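Local coordinates for T9SS C-terminal target domain-containing protein (Bacteroides cellulosilyticus, PDB 5JVK) that probably hydrolyses O-glycosidic bonds in carbohydrates, as a family 39 glycoside hydrolase of a gut symbiont, at residues A[22-27]-A[62-67]; A[33-38]-A[77-82]; A[135-140]-A[152-157]; A[141-146]-A[179-184]. All coordinates share one frame; numbering follows the deposited sequence.

Interaction 1: A[22-27]-A[62-67]; sequences IGKKNV and VIDVTE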
loop_
_atom_site.group_PDB
_atom_site.type_symbol
_atom_site.label_atom_id
_atom_site.label_comp_id
_atom_site.label_asym_id
_atom_site.label_seq_id
_atom_site.Cartn_x
_atom_site.Cartn_y
_atom_site.Cartn_z
ATOM N N ILE A 22 -0.809 -13.579 19.061
ATOM C CA ILE A 22 0.103 -14.509 19.745
ATOM C C ILE A 22 -0.479 -15.932 19.780
ATOM O O ILE A 22 -1.690 -16.114 19.623
ATOM C CB ILE A 22 0.445 -14.023 21.182
ATOM C CG1 ILE A 22 -0.785 -14.037 22.110
ATOM C CG2 ILE A 22 1.066 -12.629 21.132
ATOM C CD1 ILE A 22 -0.504 -13.554 23.518
ATOM N N GLY A 23 0.386 -16.929 19.969
ATOM C CA GLY A 23 -0.047 -18.324 20.152
ATOM C C GLY A 23 0.786 -19.361 19.421
ATOM O O GLY A 23 1.935 -19.101 19.057
ATOM N N LYS A 24 0.197 -20.542 19.219
ATOM C CA LYS A 24 0.861 -21.662 18.535
ATOM C C LYS A 24 0.928 -21.420 17.034
ATOM O O LYS A 24 -0.109 -21.265 16.385
ATOM C CB LYS A 24 0.135 -22.996 18.787
ATOM C CG LYS A 24 0.568 -23.719 20.050
ATOM C CD LYS A 24 0.143 -25.182 20.035
ATOM C CE LYS A 24 0.255 -25.820 21.410
ATOM N NZ LYS A 24 1.583 -25.616 22.052
ATOM N N LYS A 25 2.148 -21.422 16.496
ATOM C CA LYS A 25 2.395 -21.153 15.084
ATOM C C LYS A 25 2.944 -22.389 14.374
ATOM O O LYS A 25 4.066 -22.820 14.641
ATOM C CB LYS A 25 3.364 -19.972 14.940
ATOM C CG LYS A 25 2.927 -18.698 15.662
ATOM C CD LYS A 25 1.530 -18.236 15.259
ATOM C CE LYS A 25 1.124 -16.963 15.978
ATOM N NZ LYS A 25 -0.296 -16.611 15.692
ATOM N N ASN A 26 2.131 -22.951 13.477
ATOM C CA ASN A 26 2.509 -24.102 12.661
ATOM C C ASN A 26 3.349 -23.609 11.477
ATOM O O ASN A 26 2.828 -23.353 10.388
ATOM C CB ASN A 26 1.242 -24.849 12.197
ATOM C CG ASN A 26 1.531 -26.224 11.601
ATOM O OD1 ASN A 26 2.675 -26.676 11.540
ATOM N ND2 ASN A 26 0.474 -26.901 11.163
ATOM N N VAL A 27 4.652 -23.473 11.710
ATOM C CA VAL A 27 5.574 -22.880 10.726
ATOM C C VAL A 27 6.006 -23.827 9.595
ATOM O O VAL A 27 6.180 -23.381 8.459
ATOM C CB VAL A 27 6.833 -22.263 11.394
ATOM C CG1 VAL A 27 6.428 -21.251 12.459
ATOM C CG2 VAL A 27 7.766 -23.329 11.969
ATOM N N VAL A 62 5.527 -26.899 15.445
ATOM C CA VAL A 62 4.701 -25.850 16.040
ATOM C C VAL A 62 5.492 -25.165 17.155
ATOM O O VAL A 62 6.103 -25.844 17.982
ATOM C CB VAL A 62 3.383 -26.430 16.599
ATOM C CG1 VAL A 62 2.534 -25.340 17.245
ATOM C CG2 VAL A 62 2.603 -27.132 15.491
ATOM N N ILE A 63 5.476 -23.829 17.170
ATOM C CA ILE A 63 6.236 -23.030 18.141
ATOM C C ILE A 63 5.295 -22.076 18.878
ATOM O O ILE A 63 4.488 -21.389 18.251
ATOM C CB ILE A 63 7.368 -22.221 17.462
ATOM C CG1 ILE A 63 8.237 -23.149 16.597
ATOM C CG2 ILE A 63 8.227 -21.502 18.507
ATOM C CD1 ILE A 63 9.399 -22.474 15.898
ATOM N N ASP A 64 5.421 -22.036 20.205
ATOM C CA ASP A 64 4.627 -21.145 21.056
ATOM C C ASP A 64 5.225 -19.737 21.043
ATOM O O ASP A 64 6.327 -19.526 21.550
ATOM C CB ASP A 64 4.588 -21.661 22.501
ATOM C CG ASP A 64 3.898 -23.011 22.631
ATOM O OD1 ASP A 64 2.716 -23.116 22.244
ATOM O OD2 ASP A 64 4.534 -23.961 23.145
ATOM N N VAL A 65 4.491 -18.785 20.467
ATOM C CA VAL A 65 4.940 -17.397 20.338
ATOM C C VAL A 65 4.108 -16.525 21.277
ATOM O O VAL A 65 2.907 -16.362 21.067
ATOM C CB VAL A 65 4.800 -16.910 18.881
ATOM C CG1 VAL A 65 5.227 -15.453 18.744
ATOM C CG2 VAL A 65 5.613 -17.804 17.949
ATOM N N THR A 66 4.756 -15.976 22.304
ATOM C CA THR A 66 4.088 -15.210 23.366
ATOM C C THR A 66 3.978 -13.698 23.122
ATOM O O THR A 66 3.265 -13.012 23.863
ATOM C CB THR A 66 4.799 -15.408 24.721
ATOM O OG1 THR A 66 6.101 -14.810 24.678
ATOM C CG2 THR A 66 4.928 -16.890 25.057
ATOM N N GLU A 67 4.691 -13.183 22.119
ATOM C CA GLU A 67 4.666 -11.754 21.777
ATOM C C GLU A 67 4.636 -11.546 20.267
ATOM O O GLU A 67 5.160 -12.361 19.508
ATOM C CB GLU A 67 5.896 -11.042 22.343
ATOM C CG GLU A 67 5.916 -10.872 23.853
ATOM C CD GLU A 67 7.135 -10.095 24.332
ATOM O OE1 GLU A 67 7.474 -9.061 23.714
ATOM O OE2 GLU A 67 7.760 -10.512 25.332
#
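Gly23 and Val65, like Lys25 and Ile63, are hydrogen-bonded pairs between antiparallel strands 23-30 and 60-65, neighbours in the three-stranded sheet of the N-terminal β-domain. Gly23 N reaches Val65 O at 2.8 Å and Lys25 N reaches Ile63 O at 2.9 Å; Val65 N and Ile63 N return bonds to Gly23 O and Lys25 O. On the face bearing Lys24, Val62 and Asp64, Lys24 NZ forms a salt bridge with Asp64 OD1 (2.8 Å), met on its syn lone pair. The two side chains run side by side, and a bend at the lysine's end (chi4 -51°) turns NZ to the carboxylate. The Val62 side chain crosses this lysine at about a right angle, CG1 3.7 Å from Lys24 CD. A glycine in place of Val62 would probably take away the packing along the lysine methylenes and leave the chain carrying the ammonium less well fixed. On the other face, the Lys25 and Val65 side chains cross at about a right angle, Lys25 CG 3.6 Å from Val65 CG2, while Lys25 NZ turns away to Asp21 O and Ser19 OG. Val65 and Ile63 meet Val93 and Phe51 of the second sheet, the inward packing of a β-sandwich.

Interaction 2: A[33-38]-A[77-82]; sequences EGNMRL and LADNEN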
loop_
_atom_site.group_PDB
_atom_site.type_symbol
_atom_site.label_atom_id
_atom_site.label_comp_id
_atom_site.label_asym_id
_atom_site.label_seq_id
_atom_site.Cartn_x
_atom_site.Cartn_y
_atom_site.Cartn_z
ATOM N N GLU A 33 12.890 -38.947 7.546
ATOM C CA GLU A 33 12.646 -40.359 7.866
ATOM C C GLU A 33 13.476 -40.803 9.074
ATOM O O GLU A 33 14.597 -40.332 9.272
ATOM C CB GLU A 33 12.986 -41.240 6.657
ATOM C CG GLU A 33 12.191 -40.923 5.392
ATOM C CD GLU A 33 12.655 -41.703 4.171
ATOM O OE1 GLU A 33 13.234 -42.801 4.332
ATOM O OE2 GLU A 33 12.435 -41.214 3.040
ATOM N N GLY A 34 12.916 -41.703 9.880
ATOM C CA GLY A 34 13.644 -42.327 10.984
ATOM C C GLY A 34 13.945 -41.403 12.153
ATOM O O GLY A 34 13.035 -41.021 12.890
ATOM N N ASN A 35 15.223 -41.049 12.309
ATOM C CA ASN A 35 15.720 -40.255 13.447
ATOM C C ASN A 35 16.019 -38.780 13.092
ATOM O O ASN A 35 16.681 -38.075 13.859
ATOM C CB ASN A 35 16.979 -40.932 14.019
ATOM C CG ASN A 35 17.381 -40.395 15.386
ATOM O OD1 ASN A 35 18.505 -39.927 15.572
ATOM N ND2 ASN A 35 16.464 -40.451 16.343
ATOM N N MET A 36 15.520 -38.311 11.946
ATOM C CA MET A 36 15.720 -36.922 11.525
ATOM C C MET A 36 14.797 -35.983 12.307
ATOM O O MET A 36 13.575 -36.043 12.156
ATOM C CB MET A 36 15.466 -36.771 10.022
ATOM C CG MET A 36 16.430 -37.557 9.148
ATOM S SD MET A 36 16.042 -37.431 7.389
ATOM C CE MET A 36 17.180 -38.624 6.685
ATOM N N ARG A 37 15.392 -35.134 13.149
ATOM C CA ARG A 37 14.661 -34.117 13.919
ATOM C C ARG A 37 14.736 -32.759 13.219
ATOM O O ARG A 37 15.810 -32.360 12.764
ATOM C CB ARG A 37 15.252 -33.966 15.324
ATOM C CG ARG A 37 15.023 -35.140 16.261
ATOM C CD ARG A 37 15.461 -34.770 17.673
ATOM N NE ARG A 37 15.569 -35.930 18.562
ATOM C CZ ARG A 37 14.547 -36.561 19.150
ATOM N NH1 ARG A 37 14.791 -37.604 19.943
ATOM N NH2 ARG A 37 13.286 -36.172 18.958
ATOM N N LEU A 38 13.604 -32.053 13.159
ATOM C CA LEU A 38 13.534 -30.693 12.605
ATOM C C LEU A 38 13.418 -29.678 13.743
ATOM O O LEU A 38 12.370 -29.580 14.384
ATOM C CB LEU A 38 12.338 -30.567 11.653
ATOM C CG LEU A 38 12.044 -29.203 11.015
ATOM C CD1 LEU A 38 13.254 -28.649 10.273
ATOM C CD2 LEU A 38 10.850 -29.316 10.080
ATOM N N LEU A 77 17.343 -29.393 9.880
ATOM C CA LEU A 77 17.057 -30.829 9.866
ATOM C C LEU A 77 18.359 -31.595 10.099
ATOM O O LEU A 77 19.358 -31.327 9.427
ATOM C CB LEU A 77 16.435 -31.235 8.528
ATOM C CG LEU A 77 15.948 -32.680 8.378
ATOM C CD1 LEU A 77 14.947 -33.053 9.462
ATOM C CD2 LEU A 77 15.342 -32.875 6.996
ATOM N N ALA A 78 18.348 -32.539 11.041
ATOM C CA ALA A 78 19.560 -33.277 11.419
ATOM C C ALA A 78 19.258 -34.651 12.018
ATOM O O ALA A 78 18.244 -34.829 12.699
ATOM C CB ALA A 78 20.389 -32.455 12.396
ATOM N N ASP A 79 20.156 -35.607 11.771
ATOM C CA ASP A 79 20.004 -36.978 12.264
ATOM C C ASP A 79 20.371 -37.054 13.752
ATOM O O ASP A 79 19.504 -37.312 14.590
ATOM C CB ASP A 79 20.844 -37.954 11.425
ATOM C CG ASP A 79 20.598 -39.408 11.792
ATOM O OD1 ASP A 79 21.544 -40.077 12.263
ATOM O OD2 ASP A 79 19.455 -39.880 11.617
ATOM N N ASN A 80 21.647 -36.825 14.066
ATOM C CA ASN A 80 22.135 -36.757 15.449
ATOM C C ASN A 80 23.037 -35.537 15.618
ATOM O O ASN A 80 22.739 -34.645 16.418
ATOM C CB ASN A 80 22.887 -38.041 15.827
ATOM C CG ASN A 80 21.963 -39.236 15.986
ATOM O OD1 ASN A 80 22.076 -40.222 15.256
ATOM N ND2 ASN A 80 21.043 -39.153 16.941
ATOM N N GLU A 81 24.145 -35.521 14.876
ATOM C CA GLU A 81 25.014 -34.347 14.755
ATOM C C GLU A 81 25.378 -34.080 13.282
ATOM O O GLU A 81 26.380 -33.416 12.997
ATOM C CB GLU A 81 26.279 -34.545 15.600
ATOM C CG GLU A 81 26.006 -34.866 17.066
ATOM C CD GLU A 81 27.269 -34.947 17.908
ATOM O OE1 GLU A 81 28.274 -35.525 17.438
ATOM O OE2 GLU A 81 27.254 -34.440 19.049
ATOM N N ASN A 82 24.543 -34.575 12.362
ATOM C CA ASN A 82 24.771 -34.486 10.919
ATOM C C ASN A 82 23.677 -33.618 10.304
ATOM O O ASN A 82 22.549 -34.079 10.121
ATOM C CB ASN A 82 24.739 -35.880 10.278
ATOM C CG ASN A 82 25.982 -36.699 10.578
ATOM O OD1 ASN A 82 26.624 -36.526 11.614
ATOM N ND2 ASN A 82 26.323 -37.606 9.668
#
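Arg37 and Ala78 form an antiparallel hydrogen-bonded pair where strands 37-44 and 69-78 meet at one end of the five-stranded sheet, with Leu38 and Leu77 as the adjoining non-hydrogen-bonded pair. Arg37 N donates to Ala78 O at 2.9 Å and Ala78 N to Arg37 O at 3.1 Å, each donor somewhat tilted from the carbonyl plane. Two CA-H...O contacts accompany them, from Met36 CA to Ala78 O and from Leu77 CA to Arg37 O. Among the side chains, one branch of Leu77 does most of the touching. With its CG anti to the backbone N (chi1 -174°), Leu77 sends CD1 across to the neighbouring strand, where it lies 3.5 Å from Arg37 O, 3.8 Å from Met36 CB and 4.2 Å from Leu38 CB. Asn30 of strand 23-30 touches both leucines, and its side chain donates to Met36 O. Met36 shares only its base with Leu77; its extended chain leads away, and SD receives a weak bond from Glu33 N, 3.5 Å off, inside the type II' turn from Glu33 to Met36. Gly34 takes the positive-phi position of that turn. Past the last pair the strands lose their regular bonding: Asp79 OD2 packs against Asn35 CB at 3.6 Å, and Asn35 O and Asp79 O, both acceptors, lie 3.0 Å apart without a hydrogen bond. The chemistry is thus main-chain hydrogen bonding backed by a small leucine-methionine patch and a polar end where Asn35 lies beside Asp79 and Asn80, and the two close carbonyl oxygens are consistent with the pairing ending there.

Interaction 3: A[135-140]-A[152-157]; sequences TDLAWE and PEHMYQ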
loop_
_atom_site.group_PDB
_atom_site.type_symbol
_atom_site.label_atom_id
_atom_site.label_comp_id
_atom_site.label_asym_id
_atom_site.label_seq_id
_atom_site.Cartn_x
_atom_site.Cartn_y
_atom_site.Cartn_z
ATOM N N THR A 135 -5.201 -2.894 -9.604
ATOM C CA THR A 135 -4.613 -3.755 -10.625
ATOM C C THR A 135 -5.014 -3.332 -12.035
ATOM O O THR A 135 -5.954 -2.560 -12.226
ATOM C CB THR A 135 -4.936 -5.242 -10.373
ATOM O OG1 THR A 135 -4.088 -6.058 -11.190
ATOM C CG2 THR A 135 -6.403 -5.560 -10.656
ATOM N N ASP A 136 -4.274 -3.850 -13.009
ATOM C CA ASP A 136 -4.400 -3.431 -14.401
ATOM C C ASP A 136 -5.515 -4.162 -15.127
ATOM O O ASP A 136 -5.889 -5.281 -14.771
ATOM C CB ASP A 136 -3.091 -3.675 -15.151
ATOM C CG ASP A 136 -1.946 -2.882 -14.584
ATOM O OD1 ASP A 136 -1.820 -1.684 -14.924
ATOM O OD2 ASP A 136 -1.166 -3.463 -13.795
ATOM N N LEU A 137 -6.037 -3.502 -16.152
ATOM C CA LEU A 137 -6.909 -4.131 -17.125
ATOM C C LEU A 137 -6.535 -3.574 -18.492
ATOM O O LEU A 137 -6.633 -2.369 -18.722
ATOM C CB LEU A 137 -8.376 -3.855 -16.786
ATOM C CG LEU A 137 -9.465 -4.581 -17.593
ATOM C CD1 LEU A 137 -9.640 -3.979 -18.981
ATOM C CD2 LEU A 137 -9.185 -6.075 -17.685
ATOM N N ALA A 138 -6.103 -4.456 -19.390
ATOM C CA ALA A 138 -5.677 -4.057 -20.724
ATOM C C ALA A 138 -6.885 -3.920 -21.648
ATOM O O ALA A 138 -7.708 -4.834 -21.737
ATOM C CB ALA A 138 -4.693 -5.071 -21.285
ATOM N N TRP A 139 -6.986 -2.770 -22.315
ATOM C CA TRP A 139 -7.966 -2.533 -23.387
ATOM C C TRP A 139 -7.866 -3.628 -24.457
ATOM O O TRP A 139 -8.880 -4.170 -24.897
ATOM C CB TRP A 139 -7.720 -1.138 -23.985
ATOM C CG TRP A 139 -8.610 -0.695 -25.123
ATOM C CD1 TRP A 139 -9.800 -1.240 -25.517
ATOM C CD2 TRP A 139 -8.384 0.430 -25.981
ATOM N NE1 TRP A 139 -10.312 -0.541 -26.584
ATOM C CE2 TRP A 139 -9.463 0.490 -26.888
ATOM C CE3 TRP A 139 -7.364 1.387 -26.081
ATOM C CZ2 TRP A 139 -9.555 1.473 -27.880
ATOM C CZ3 TRP A 139 -7.454 2.362 -27.067
ATOM C CH2 TRP A 139 -8.543 2.395 -27.956
ATOM N N GLU A 140 -6.631 -3.948 -24.840
ATOM C CA GLU A 140 -6.307 -5.083 -25.721
ATOM C C GLU A 140 -7.036 -6.382 -25.344
ATOM O O GLU A 140 -7.632 -7.036 -26.202
ATOM C CB GLU A 140 -4.788 -5.313 -25.705
ATOM C CG GLU A 140 -4.261 -6.323 -26.714
ATOM C CD GLU A 140 -2.746 -6.286 -26.831
ATOM O OE1 GLU A 140 -2.190 -5.192 -27.081
ATOM O OE2 GLU A 140 -2.108 -7.350 -26.676
ATOM N N PRO A 152 -11.779 -10.624 -19.231
ATOM C CA PRO A 152 -10.752 -11.650 -18.971
ATOM C C PRO A 152 -10.936 -12.396 -17.650
ATOM O O PRO A 152 -11.560 -11.871 -16.726
ATOM C CB PRO A 152 -9.442 -10.851 -18.952
ATOM C CG PRO A 152 -9.732 -9.614 -19.721
ATOM C CD PRO A 152 -11.168 -9.295 -19.442
ATOM N N GLU A 153 -10.388 -13.607 -17.575
ATOM C CA GLU A 153 -10.557 -14.474 -16.402
ATOM C C GLU A 153 -9.934 -13.882 -15.134
ATOM O O GLU A 153 -10.515 -13.996 -14.051
ATOM C CB GLU A 153 -9.992 -15.879 -16.680
ATOM C CG GLU A 153 -10.119 -16.896 -15.540
ATOM C CD GLU A 153 -11.541 -17.071 -15.019
ATOM O OE1 GLU A 153 -11.699 -17.355 -13.811
ATOM O OE2 GLU A 153 -12.505 -16.929 -15.805
ATOM N N HIS A 154 -8.768 -13.249 -15.271
ATOM C CA HIS A 154 -8.089 -12.638 -14.121
ATOM C C HIS A 154 -8.915 -11.539 -13.431
ATOM O O HIS A 154 -8.793 -11.362 -12.221
ATOM C CB HIS A 154 -6.670 -12.152 -14.479
ATOM C CG HIS A 154 -6.624 -11.009 -15.450
ATOM N ND1 HIS A 154 -6.582 -9.691 -15.046
ATOM C CD2 HIS A 154 -6.579 -10.988 -16.804
ATOM C CE1 HIS A 154 -6.531 -8.908 -16.109
ATOM N NE2 HIS A 154 -6.527 -9.670 -17.188
ATOM N N MET A 155 -9.769 -10.839 -14.182
ATOM C CA MET A 155 -10.656 -9.821 -13.596
ATOM C C MET A 155 -11.690 -10.393 -12.628
ATOM O O MET A 155 -11.882 -9.849 -11.539
ATOM C CB MET A 155 -11.375 -9.012 -14.681
ATOM C CG MET A 155 -10.535 -7.892 -15.270
ATOM S SD MET A 155 -10.095 -6.609 -14.079
ATOM C CE MET A 155 -11.710 -5.950 -13.678
ATOM N N TYR A 156 -12.356 -11.474 -13.033
ATOM C CA TYR A 156 -13.298 -12.182 -12.154
ATOM C C TYR A 156 -12.590 -12.744 -10.915
ATOM O O TYR A 156 -13.144 -12.698 -9.814
ATOM C CB TYR A 156 -14.025 -13.316 -12.903
ATOM C CG TYR A 156 -15.006 -12.850 -13.969
ATOM C CD1 TYR A 156 -16.091 -12.033 -13.639
ATOM C CD2 TYR A 156 -14.864 -13.241 -15.304
ATOM C CE1 TYR A 156 -16.993 -11.607 -14.606
ATOM C CE2 TYR A 156 -15.763 -12.821 -16.279
ATOM C CZ TYR A 156 -16.827 -12.007 -15.923
ATOM O OH TYR A 156 -17.723 -11.586 -16.879
ATOM N N GLN A 157 -11.377 -13.267 -11.107
ATOM C CA GLN A 157 -10.540 -13.765 -10.004
ATOM C C GLN A 157 -10.187 -12.664 -8.997
ATOM O O GLN A 157 -10.352 -12.855 -7.787
ATOM C CB GLN A 157 -9.251 -14.415 -10.538
ATOM C CG GLN A 157 -9.461 -15.761 -11.220
ATOM C CD GLN A 157 -8.171 -16.344 -11.780
ATOM O OE1 GLN A 157 -7.607 -15.818 -12.742
ATOM N NE2 GLN A 157 -7.700 -17.441 -11.188
#
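The imidazole of His154 meets Asp136 at its edge: Asp136 O lies in the ring plane, 3.9 Å from CE1, too far for more than a loose contact. Leu137 CD2 approaches the same ring obliquely, 4.2 Å from CE1. The His154 ring is put here by its first torsion, which sets CG between the backbone N and the carbonyl carbon (chi1 67°). The contact belongs to a β-α-β unit of the (β/α)8 barrel, in which strand 132-138 leads, by way of the short helix 139-142 and a loop, to helix 153-164 and then to the parallel strand 168-174. The short segments of strand and helix run nearly antiparallel, their axes 9.8 Å apart and 150° between directions, as expected where a helix packs on the outside of its barrel strand. Leu137 is the residue that bridges this gap. Its side chain crosses that of Met155 at about a right angle, and the CD2 branch does the touching, at 3.3 Å from Met155 CG and 3.8 Å from Met155 SD; the first of these is tight. The bend at chi2 (-64°) of Met155 places SD beside Leu137 CD2; a further bend at chi3 turns only the terminal methyl. Ile171 of the next strand touches both Leu137 and Met155, while Phe173 and Val142 also touch Leu137. Asp136 turns its carboxylate away from the helix, and its OD2 is hydrogen-bonded to a glycerol, probably from the crystallisation liquor. On the helix side, Pro152 closes the patch with its ring atom CG resting 4.1 Å from Leu137 CD2.

Interaction 4: A[141-146]-A[179-184]; sequences HVEPAK and IAYPNG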
loop_
_atom_site.group_PDB
_atom_site.type_symbol
_atom_site.label_atom_id
_atom_site.label_comp_id
_atom_site.label_asym_id
_atom_site.label_seq_id
_atom_site.Cartn_x
_atom_site.Cartn_y
_atom_site.Cartn_z
ATOM N N HIS A 141 -6.992 -6.735 -24.062
ATOM C CA HIS A 141 -7.627 -7.961 -23.565
ATOM C C HIS A 141 -9.161 -7.884 -23.483
ATOM O O HIS A 141 -9.826 -8.910 -23.633
ATOM C CB HIS A 141 -7.042 -8.362 -22.202
ATOM C CG HIS A 141 -5.583 -8.707 -22.244
ATOM N ND1 HIS A 141 -4.744 -8.531 -21.164
ATOM C CD2 HIS A 141 -4.812 -9.210 -23.238
ATOM C CE1 HIS A 141 -3.523 -8.919 -21.488
ATOM N NE2 HIS A 141 -3.537 -9.334 -22.742
ATOM N N VAL A 142 -9.717 -6.693 -23.251
ATOM C CA VAL A 142 -11.184 -6.519 -23.206
ATOM C C VAL A 142 -11.825 -6.503 -24.601
ATOM O O VAL A 142 -12.912 -7.055 -24.776
ATOM C CB VAL A 142 -11.608 -5.283 -22.355
ATOM C CG1 VAL A 142 -12.952 -4.689 -22.777
ATOM C CG2 VAL A 142 -11.684 -5.683 -20.893
ATOM N N GLU A 143 -11.157 -5.878 -25.571
ATOM C CA GLU A 143 -11.651 -5.774 -26.948
ATOM C C GLU A 143 -10.625 -6.409 -27.907
ATOM O O GLU A 143 -9.821 -5.695 -28.511
ATOM C CB GLU A 143 -11.918 -4.295 -27.284
ATOM C CG GLU A 143 -12.549 -4.027 -28.646
ATOM C CD GLU A 143 -12.943 -2.567 -28.860
ATOM O OE1 GLU A 143 -12.528 -1.691 -28.072
ATOM O OE2 GLU A 143 -13.667 -2.281 -29.836
ATOM N N PRO A 144 -10.636 -7.758 -28.041
ATOM C CA PRO A 144 -9.667 -8.426 -28.927
ATOM C C PRO A 144 -9.887 -8.136 -30.418
ATOM O O PRO A 144 -8.928 -8.156 -31.193
ATOM C CB PRO A 144 -9.872 -9.925 -28.636
ATOM C CG PRO A 144 -10.786 -10.003 -27.461
ATOM C CD PRO A 144 -11.573 -8.733 -27.452
ATOM N N ALA A 145 -11.142 -7.899 -30.803
ATOM C CA ALA A 145 -11.495 -7.426 -32.141
ATOM C C ALA A 145 -12.438 -6.231 -32.032
ATOM O O ALA A 145 -13.078 -6.028 -30.997
ATOM C CB ALA A 145 -12.142 -8.543 -32.943
ATOM N N LYS A 146 -12.524 -5.458 -33.112
ATOM C CA LYS A 146 -13.286 -4.206 -33.132
ATOM C C LYS A 146 -14.766 -4.443 -32.838
ATOM O O LYS A 146 -15.427 -5.203 -33.546
ATOM C CB LYS A 146 -13.127 -3.513 -34.491
ATOM C CG LYS A 146 -13.664 -2.087 -34.550
ATOM C CD LYS A 146 -13.416 -1.437 -35.906
ATOM C CE LYS A 146 -11.935 -1.181 -36.162
ATOM N NZ LYS A 146 -11.696 -0.296 -37.336
ATOM N N ILE A 179 -4.390 -3.875 -32.168
ATOM C CA ILE A 179 -4.990 -5.031 -32.852
ATOM C C ILE A 179 -6.383 -4.672 -33.392
ATOM O O ILE A 179 -6.675 -4.912 -34.565
ATOM C CB ILE A 179 -5.059 -6.279 -31.926
ATOM C CG1 ILE A 179 -3.644 -6.765 -31.572
ATOM C CG2 ILE A 179 -5.836 -7.417 -32.592
ATOM C CD1 ILE A 179 -3.581 -7.698 -30.380
ATOM N N ALA A 180 -7.222 -4.089 -32.539
ATOM C CA ALA A 180 -8.576 -3.680 -32.926
ATOM C C ALA A 180 -8.585 -2.429 -33.806
ATOM O O ALA A 180 -9.270 -2.398 -34.830
ATOM C CB ALA A 180 -9.433 -3.454 -31.689
ATOM N N TYR A 181 -7.827 -1.409 -33.398
ATOM C CA TYR A 181 -7.802 -0.104 -34.075
ATOM C C TYR A 181 -6.378 0.237 -34.538
ATOM O O TYR A 181 -5.711 1.073 -33.924
ATOM C CB TYR A 181 -8.334 0.990 -33.139
ATOM C CG TYR A 181 -9.738 0.740 -32.642
ATOM C CD1 TYR A 181 -10.842 1.303 -33.283
ATOM C CD2 TYR A 181 -9.965 -0.065 -31.528
ATOM C CE1 TYR A 181 -12.134 1.069 -32.826
ATOM C CE2 TYR A 181 -11.248 -0.307 -31.066
ATOM C CZ TYR A 181 -12.331 0.260 -31.716
ATOM O OH TYR A 181 -13.605 0.023 -31.253
ATOM N N PRO A 182 -5.909 -0.397 -35.635
ATOM C CA PRO A 182 -4.535 -0.152 -36.104
ATOM C C PRO A 182 -4.254 1.274 -36.607
ATOM O O PRO A 182 -3.095 1.692 -36.615
ATOM C CB PRO A 182 -4.354 -1.183 -37.228
ATOM C CG PRO A 182 -5.733 -1.489 -37.695
ATOM C CD PRO A 182 -6.619 -1.367 -36.493
ATOM N N ASN A 183 -5.296 2.004 -37.010
ATOM C CA ASN A 183 -5.167 3.411 -37.422
ATOM C C ASN A 183 -5.340 4.416 -36.271
ATOM O O ASN A 183 -5.218 5.622 -36.486
ATOM C CB ASN A 183 -6.193 3.733 -38.517
ATOM C CG ASN A 183 -6.053 2.836 -39.736
ATOM O OD1 ASN A 183 -4.945 2.591 -40.218
ATOM N ND2 ASN A 183 -7.179 2.344 -40.243
ATOM N N GLY A 184 -5.606 3.928 -35.058
ATOM C CA GLY A 184 -5.956 4.787 -33.924
ATOM C C GLY A 184 -4.828 5.488 -33.181
ATOM O O GLY A 184 -5.097 6.368 -32.359
#
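Glu143 OE2 is held by two donors, the hydroxyl of Tyr181 at 2.7 Å from its OH and the backbone N of Gly147. The phenol meets OE2 on the syn side, 25° out of the carboxylate plane. Carboxylate and ring stand nearly perpendicular, 80° apart, with Glu143 CD at the ring edge and OE2 3.4 Å from Tyr181 CE2. The other oxygen, OE1, receives Trp139 NE1, so three donors fix the rotation of this buried group. Glu143 reaches them fully extended, with CG anti to the backbone N (chi1 -175°). A phenylalanine in place of Tyr181 would probably cost OE2 its hydroxyl donor, leaving the carboxylate to Gly147 N and Trp139 NE1 and less firmly fixed. Both segments lie in the connections that follow successive strands of the (β/α)8 barrel, 132-138 and 168-174; Glu143 is the first residue past the short helix 139-142. Asn177 joins the two connections as well, its ND2 bonded to Glu143 O. Ala180 CB is tucked against the first of them, 3.9 Å from both Glu143 O and Lys146 N, and Ile179 CG2 comes 3.5 Å from Pro144 O. Lys146 crosses the tyrosine obliquely, with CG 3.9 Å from Tyr181 CE1. A bend at chi3 then carries CE to 3.2 Å from Ala180 O, while NZ forms a salt bridge with Glu195 OE2 on helix 194-211. From Tyr181 to Gly184 the chain reverses in a type I beta turn, with Gly184 N donating to Tyr181 O at 3.1 Å.

How the interactions relate
The four contacts fall into two pairs in two parts of the chain. Interactions 1 and 2 lie in the N-terminal β-domain, in its three-stranded and five-stranded sheets; their centres are about 23 Å apart and their segments alternate in sequence, because consecutive strands (23-30 then 37-44, 60-65 then 69-78) pair in different sheets. Interactions 3 and 4 follow in the barrel, centres about 16 Å apart. They share helix 139-142 and touch directly, Leu137 and Pro152 packing on Val142. The centres of interactions 1 and 3 are about 38 Å apart, so the first pair holds neighbouring strands of the β-domain together, while the second joins one barrel strand to its helix and to the loop after the next strand.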